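PDB 1G3Q: CELL division inhibitor from Pyrococcus furiosus, which binds ADP and magnesium and is probably an ATPase of the MinD family, which acts in placing the site of bacterial cell division. Local coordinates for residues P55-H60 against L84-V88; A26-R32 against A230-E234. All blocks are in the same frame, centred on the assembly; numbering follows the deposited sequence.

How the contacts relate
Contact 1 (55-60 with 84-88) and contact 2 (26-32 with 230-234) lie in separate regions of the layered alpha-beta-alpha fold, their centres 25 Å apart and their nearest atoms about 14 Å apart. Along the chain contact 1 is nested inside the loop that contact 2 closes. Contact 1 joins the start of helix 59-63 to the loop after strand 81-84, near one margin of the eight-stranded sheet. Contact 2 brings the end of helix 16-29, whose first residues belong to the P-loop, against helix 221-235 at the end of the chain. The first is thus local packing, whereas the second ties the amino-terminal part of the fold to its carboxy-terminal helix.

Contact 1 of 2, residues P55-H60 against L84-V88; sequences PDVTLH and LPGAV
The imidazole of His60 and the methyl group of Ala87 meet in a CH-pi contact: CB of Ala87 sits over one ring face, 4.2 Å from the centroid of the His60 ring and 27° off its normal. The backbone after strand 81-84 follows the same ring, with CA of Gly86 at the edge near the ring plane, 3.4 Å from His60 ND1. That nitrogen is also 2.9 Å from Ala87 N. The second ring nitrogen, NE2, is hydrogen-bonded to the carbonyl oxygen of Leu41, which, with the packing of Ala87, would limit rotation of the ring. Ala87 O lies above the ring as well and is buried with no polar partner in the model.

Thr58 occupies the N-cap of helix 59-63. Its OG1 stands between the backbone N and the carbonyl carbon (chi1 60°), from where it accepts a weak, bent bond from His60 N and touches Ala87 CB. Thr58 N donates in turn to Asp61 OD2, as in one half of a capping box. CG2 of Thr58 lies instead over the peptide between Gly86 and Ala87. The first turn of the helix is held to the loop by Leu59 N, which donates to Pro85 O across 2.8 Å in an almost straight bond, 174° at the hydrogen; the donor comes nearly end-on to the carbonyl.

Beyond this bond, Leu59 and Leu84 cross at about a right angle, Leu59 CD1 reaching Leu84 CD2 at 4.1 Å while Leu84 CD1 rests against Leu59 CB. Pro55 and Pro85 instead slide past each other in opposite directions, Pro55 CB 3.8 Å from Pro85 CG, and both rings also touch Ser47 and Tyr74. His92 of helix 90-95 packs on both His60 and Ala87.

Contact 2 of 2, residues A26-R32 against A230-E234; sequences ALGDRGR and AEEIE
The guanidinium of Arg30 has CA of Glu231 over the centre of one face, 4.0 Å above the plane, and the carboxylate of Glu234 at its edge. Glu234 OE1 takes two hydrogen bonds there, from Arg30 NE at 2.5 Å and from Arg30 NH2 at 2.6 Å. Both are bent, and the first is short enough that coordinate error may contribute. The two flat groups stand 78° apart. A bend at chi3 (67°) carries the Arg30 head round to this position. Arg32 and Glu234 extend toward each other from opposite directions, and Arg32 NE donates to Glu234 OE2 at 2.6 Å on the syn side, 29° out of the carboxylate plane. Both oxygens are therefore engaged in one salt-bridge network, which would be expected to keep Glu234 ionised.

Beneath these charges Leu27 CD2 rests 3.7 Å from Glu234 CG, and the CB atoms of Ala26 and Ala230 meet at 3.6 Å. Gly31, with positive phi, closes helix 16-29 in a Schellman motif. Leu23, one turn before Leu27, packs on Ala230 and Ile233, while Phe114 of strand 114-118 touches Leu27, Arg32 and Ile233, lodging the two helices against the central sheet.

Contact 1 of 2, residues P55-H60 against L84-V88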
ATOM      1  N   PRO A  55       3.517  18.731   3.171  1.00 20.58           N
ATOM      2  CA  PRO A  55       4.806  18.400   3.791  1.00 18.99           C
ATOM      3  C   PRO A  55       6.049  18.996   3.128  1.00 17.64           C
ATOM      4  O   PRO A  55       6.256  18.842   1.929  1.00 16.24           O
ATOM      5  CB  PRO A  55       4.813  16.875   3.765  1.00 19.45           C
ATOM      6  CG  PRO A  55       4.105  16.576   2.479  1.00 20.00           C
ATOM      7  CD  PRO A  55       2.929  17.542   2.523  1.00 20.25           C
ATOM      8  N   ASP A  56       6.880  19.669   3.919  1.00 16.81           N
ATOM      9  CA  ASP A  56       8.109  20.260   3.395  1.00 16.62           C
ATOM     10  C   ASP A  56       9.236  19.237   3.307  1.00 16.10           C
ATOM     11  O   ASP A  56      10.163  19.394   2.510  1.00 15.91           O
ATOM     12  CB  ASP A  56       8.586  21.409   4.281  1.00 17.33           C
ATOM     13  CG  ASP A  56       7.651  22.594   4.265  1.00 18.34           C
ATOM     14  OD1 ASP A  56       6.750  22.645   3.402  1.00 19.21           O
ATOM     15  OD2 ASP A  56       7.832  23.486   5.116  1.00 19.61           O
ATOM     16  N   VAL A  57       9.164  18.203   4.140  1.00 15.14           N
ATOM     17  CA  VAL A  57      10.194  17.171   4.169  1.00 14.83           C
ATOM     18  C   VAL A  57       9.569  15.838   3.786  1.00 14.64           C
ATOM     19  O   VAL A  57       8.544  15.447   4.340  1.00 14.31           O
ATOM     20  CB  VAL A  57      10.823  17.049   5.573  1.00 14.99           C
ATOM     21  CG1 VAL A  57      11.999  16.087   5.529  1.00 14.73           C
ATOM     22  CG2 VAL A  57      11.269  18.421   6.064  1.00 15.40           C
ATOM     23  N   THR A  58      10.197  15.140   2.844  1.00 13.95           N
ATOM     24  CA  THR A  58       9.666  13.871   2.368  1.00 13.51           C
ATOM     25  C   THR A  58      10.685  12.744   2.380  1.00 13.39           C
ATOM     26  O   THR A  58      11.863  12.943   2.675  1.00 13.55           O
ATOM     27  CB  THR A  58       9.166  14.001   0.916  1.00 13.70           C
ATOM     28  OG1 THR A  58      10.264  14.389   0.082  1.00 13.83           O
ATOM     29  CG2 THR A  58       8.062  15.052   0.807  1.00 13.37           C
ATOM     30  N   LEU A  59      10.212  11.553   2.038  1.00 13.24           N
ATOM     31  CA  LEU A  59      11.069  10.381   1.965  1.00 13.42           C
ATOM     32  C   LEU A  59      12.174  10.658   0.942  1.00 13.29           C
ATOM     33  O   LEU A  59      13.304  10.194   1.090  1.00 12.84           O
ATOM     34  CB  LEU A  59      10.241   9.163   1.539  1.00 12.94           C
ATOM     35  CG  LEU A  59      10.965   7.840   1.261  1.00 13.63           C
ATOM     36  CD1 LEU A  59      11.803   7.437   2.463  1.00 12.52           C
ATOM     37  CD2 LEU A  59       9.938   6.767   0.936  1.00 13.06           C
ATOM     38  N   HIS A  60      11.847  11.432  -0.091  1.00 13.61           N
ATOM     39  CA  HIS A  60      12.824  11.757  -1.127  1.00 13.85           C
ATOM     40  C   HIS A  60      14.010  12.524  -0.548  1.00 14.48           C
ATOM     41  O   HIS A  60      15.156  12.314  -0.958  1.00 14.35           O
ATOM     42  CB  HIS A  60      12.165  12.567  -2.251  1.00 12.80           C
ATOM     43  CG  HIS A  60      11.166  11.784  -3.047  1.00 12.29           C
ATOM     44  ND1 HIS A  60       9.958  11.372  -2.528  1.00 11.59           N
ATOM     45  CD2 HIS A  60      11.203  11.331  -4.322  1.00 11.81           C
ATOM     46  CE1 HIS A  60       9.293  10.699  -3.451  1.00 12.28           C
ATOM     47  NE2 HIS A  60      10.027  10.660  -4.548  1.00 11.88           N
ATOM     48  N   LEU A  84       4.674   8.932   5.839  1.00 12.75           N
ATOM     49  CA  LEU A  84       6.040   9.232   5.410  1.00 12.21           C
ATOM     50  C   LEU A  84       5.761   9.524   3.938  1.00 11.87           C
ATOM     51  O   LEU A  84       5.761   8.622   3.103  1.00 12.02           O
ATOM     52  CB  LEU A  84       6.936   7.994   5.566  1.00 12.44           C
ATOM     53  CG  LEU A  84       8.373   8.065   5.027  1.00 12.75           C
ATOM     54  CD1 LEU A  84       9.012   9.366   5.437  1.00 12.47           C
ATOM     55  CD2 LEU A  84       9.185   6.879   5.550  1.00 12.32           C
ATOM     56  N   PRO A  85       5.490  10.796   3.614  1.00 12.05           N
ATOM     57  CA  PRO A  85       5.173  11.269   2.264  1.00 11.92           C
ATOM     58  C   PRO A  85       6.298  11.323   1.247  1.00 12.11           C
ATOM     59  O   PRO A  85       7.467  11.375   1.595  1.00 12.72           O
ATOM     60  CB  PRO A  85       4.591  12.650   2.529  1.00 11.46           C
ATOM     61  CG  PRO A  85       5.504  13.149   3.625  1.00 12.01           C
ATOM     62  CD  PRO A  85       5.622  11.935   4.547  1.00 11.30           C
ATOM     63  N   GLY A  86       5.914  11.312  -0.023  1.00 12.69           N
ATOM     64  CA  GLY A  86       6.885  11.399  -1.095  1.00 13.07           C
ATOM     65  C   GLY A  86       6.735  12.752  -1.769  1.00 13.72           C
ATOM     66  O   GLY A  86       5.652  13.337  -1.750  1.00 13.84           O
ATOM     67  N   ALA A  87       7.818  13.265  -2.343  1.00 14.01           N
ATOM     68  CA  ALA A  87       7.767  14.548  -3.032  1.00 15.19           C
ATOM     69  C   ALA A  87       7.236  14.280  -4.434  1.00 15.26           C
ATOM     70  O   ALA A  87       7.336  13.156  -4.930  1.00 15.24           O
ATOM     71  CB  ALA A  87       9.168  15.169  -3.106  1.00 14.93           C
ATOM     72  N   VAL A  88       6.663  15.299  -5.070  1.00 15.86           N
ATOM     73  CA  VAL A  88       6.135  15.129  -6.419  1.00 16.13           C
ATOM     74  C   VAL A  88       7.047  15.709  -7.502  1.00 16.20           C
ATOM     75  O   VAL A  88       7.020  15.248  -8.643  1.00 16.67           O
ATOM     76  CB  VAL A  88       4.737  15.782  -6.576  1.00 17.00           C
ATOM     77  CG1 VAL A  88       3.732  15.124  -5.629  1.00 17.28           C
ATOM     78  CG2 VAL A  88       4.829  17.272  -6.304  1.00 17.62           C
TER

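Contact 2 of 2, residues A26-R32 against A230-E234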
ATOM      1  N   ALA A  26      -8.219   1.884   8.464  1.00 13.13           N
ATOM      2  CA  ALA A  26      -8.982   0.810   9.092  1.00 13.83           C
ATOM      3  C   ALA A  26      -8.218   0.265  10.301  1.00 13.87           C
ATOM      4  O   ALA A  26      -8.783   0.108  11.384  1.00 14.11           O
ATOM      5  CB  ALA A  26      -9.248  -0.309   8.086  1.00 13.53           C
ATOM      6  N   LEU A  27      -6.931  -0.019  10.119  1.00 13.94           N
ATOM      7  CA  LEU A  27      -6.111  -0.534  11.213  1.00 14.40           C
ATOM      8  C   LEU A  27      -5.954   0.509  12.317  1.00 15.22           C
ATOM      9  O   LEU A  27      -5.988   0.182  13.511  1.00 15.16           O
ATOM     10  CB  LEU A  27      -4.731  -0.958  10.693  1.00 13.78           C
ATOM     11  CG  LEU A  27      -4.665  -2.230   9.840  1.00 13.47           C
ATOM     12  CD1 LEU A  27      -3.279  -2.358   9.224  1.00 13.34           C
ATOM     13  CD2 LEU A  27      -4.982  -3.454  10.706  1.00 13.35           C
ATOM     14  N   GLY A  28      -5.772   1.764  11.919  1.00 15.49           N
ATOM     15  CA  GLY A  28      -5.626   2.820  12.900  1.00 16.89           C
ATOM     16  C   GLY A  28      -6.886   2.939  13.735  1.00 18.07           C
ATOM     17  O   GLY A  28      -6.833   3.208  14.935  1.00 17.56           O
ATOM     18  N   ASP A  29      -8.028   2.725  13.093  1.00 19.42           N
ATOM     19  CA  ASP A  29      -9.310   2.817  13.772  1.00 21.63           C
ATOM     20  C   ASP A  29      -9.501   1.661  14.751  1.00 21.73           C
ATOM     21  O   ASP A  29     -10.327   1.741  15.655  1.00 21.85           O
ATOM     22  CB  ASP A  29     -10.444   2.844  12.743  1.00 23.61           C
ATOM     23  CG  ASP A  29     -11.762   3.299  13.339  1.00 26.35           C
ATOM     24  OD1 ASP A  29     -11.753   4.246  14.157  1.00 27.52           O
ATOM     25  OD2 ASP A  29     -12.813   2.724  12.981  1.00 28.02           O
ATOM     26  N   ARG A  30      -8.735   0.590  14.570  1.00 22.19           N
ATOM     27  CA  ARG A  30      -8.828  -0.568  15.454  1.00 22.64           C
ATOM     28  C   ARG A  30      -7.855  -0.401  16.616  1.00 22.56           C
ATOM     29  O   ARG A  30      -7.721  -1.287  17.461  1.00 23.07           O
ATOM     30  CB  ARG A  30      -8.516  -1.856  14.681  1.00 23.15           C
ATOM     31  CG  ARG A  30      -9.513  -2.161  13.571  1.00 24.12           C
ATOM     32  CD  ARG A  30      -9.037  -3.301  12.690  1.00 25.53           C
ATOM     33  NE  ARG A  30      -9.005  -4.577  13.396  1.00 27.30           N
ATOM     34  CZ  ARG A  30     -10.082  -5.297  13.696  1.00 27.59           C
ATOM     35  NH1 ARG A  30     -11.288  -4.870  13.348  1.00 27.76           N
ATOM     36  NH2 ARG A  30      -9.953  -6.443  14.349  1.00 28.40           N
ATOM     37  N   GLY A  31      -7.172   0.740  16.649  1.00 22.24           N
ATOM     38  CA  GLY A  31      -6.235   1.014  17.723  1.00 21.72           C
ATOM     39  C   GLY A  31      -4.773   0.708  17.441  1.00 21.62           C
ATOM     40  O   GLY A  31      -3.941   0.843  18.333  1.00 21.92           O
ATOM     41  N   ARG A  32      -4.448   0.305  16.216  1.00 20.87           N
ATOM     42  CA  ARG A  32      -3.064  -0.009  15.868  1.00 20.65           C
ATOM     43  C   ARG A  32      -2.345   1.239  15.358  1.00 19.67           C
ATOM     44  O   ARG A  32      -2.930   2.036  14.624  1.00 19.50           O
ATOM     45  CB  ARG A  32      -3.021  -1.097  14.789  1.00 21.92           C
ATOM     46  CG  ARG A  32      -3.935  -2.286  15.062  1.00 24.92           C
ATOM     47  CD  ARG A  32      -3.589  -2.989  16.371  1.00 27.27           C
ATOM     48  NE  ARG A  32      -4.598  -3.985  16.727  1.00 30.07           N
ATOM     49  CZ  ARG A  32      -4.505  -4.812  17.764  1.00 31.42           C
ATOM     50  NH1 ARG A  32      -5.478  -5.684  18.009  1.00 32.54           N
ATOM     51  NH2 ARG A  32      -3.437  -4.780  18.552  1.00 32.34           N
ATOM     52  N   ALA A 230      -8.781  -5.416   7.086  1.00 20.82           N
ATOM     53  CA  ALA A 230      -7.982  -5.033   8.245  1.00 21.53           C
ATOM     54  C   ALA A 230      -8.066  -6.121   9.309  1.00 22.42           C
ATOM     55  O   ALA A 230      -7.074  -6.449   9.955  1.00 21.64           O
ATOM     56  CB  ALA A 230      -8.475  -3.712   8.809  1.00 21.53           C
ATOM     57  N   GLU A 231      -9.261  -6.674   9.485  1.00 24.02           N
ATOM     58  CA  GLU A 231      -9.474  -7.735  10.461  1.00 26.07           C
ATOM     59  C   GLU A 231      -8.614  -8.939  10.075  1.00 26.62           C
ATOM     60  O   GLU A 231      -7.912  -9.505  10.912  1.00 26.73           O
ATOM     61  CB  GLU A 231     -10.950  -8.138  10.486  1.00 27.43           C
ATOM     62  CG  GLU A 231     -11.345  -8.984  11.687  1.00 29.65           C
ATOM     63  CD  GLU A 231     -12.758  -9.529  11.578  1.00 30.72           C
ATOM     64  OE1 GLU A 231     -13.645  -8.791  11.095  1.00 31.67           O
ATOM     65  OE2 GLU A 231     -12.983 -10.690  11.984  1.00 31.74           O
ATOM     66  N   GLU A 232      -8.664  -9.316   8.799  1.00 27.39           N
ATOM     67  CA  GLU A 232      -7.888 -10.450   8.302  1.00 28.71           C
ATOM     68  C   GLU A 232      -6.385 -10.250   8.468  1.00 29.09           C
ATOM     69  O   GLU A 232      -5.674 -11.164   8.890  1.00 28.85           O
ATOM     70  CB  GLU A 232      -8.200 -10.707   6.826  1.00 29.57           C
ATOM     71  CG  GLU A 232      -9.572 -11.298   6.559  1.00 31.41           C
ATOM     72  CD  GLU A 232      -9.799 -12.605   7.304  1.00 33.01           C
ATOM     73  OE1 GLU A 232      -8.878 -13.453   7.317  1.00 33.34           O
ATOM     74  OE2 GLU A 232     -10.901 -12.785   7.868  1.00 33.96           O
ATOM     75  N   ILE A 233      -5.900  -9.060   8.123  1.00 29.33           N
ATOM     76  CA  ILE A 233      -4.479  -8.751   8.241  1.00 29.98           C
ATOM     77  C   ILE A 233      -4.002  -8.980   9.673  1.00 31.18           C
ATOM     78  O   ILE A 233      -2.925  -9.540   9.895  1.00 30.98           O
ATOM     79  CB  ILE A 233      -4.189  -7.279   7.842  1.00 29.48           C
ATOM     80  CG1 ILE A 233      -4.459  -7.080   6.349  1.00 28.70           C
ATOM     81  CG2 ILE A 233      -2.755  -6.910   8.187  1.00 29.01           C
ATOM     82  CD1 ILE A 233      -3.620  -7.959   5.449  1.00 28.44           C
ATOM     83  N   GLU A 234      -4.804  -8.552  10.642  1.00 32.50           N
ATOM     84  CA  GLU A 234      -4.445  -8.724  12.044  1.00 34.72           C
ATOM     85  C   GLU A 234      -4.376 -10.196  12.430  1.00 35.67           C
ATOM     86  O   GLU A 234      -3.502 -10.604  13.196  1.00 36.13           O
ATOM     87  CB  GLU A 234      -5.452  -8.015  12.951  1.00 35.33           C
ATOM     88  CG  GLU A 234      -5.500  -6.510  12.785  1.00 36.78           C
ATOM     89  CD  GLU A 234      -6.235  -5.837  13.927  1.00 38.01           C
ATOM     90  OE1 GLU A 234      -7.369  -6.260  14.231  1.00 38.83           O
ATOM     91  OE2 GLU A 234      -5.681  -4.890  14.523  1.00 38.51           O
TER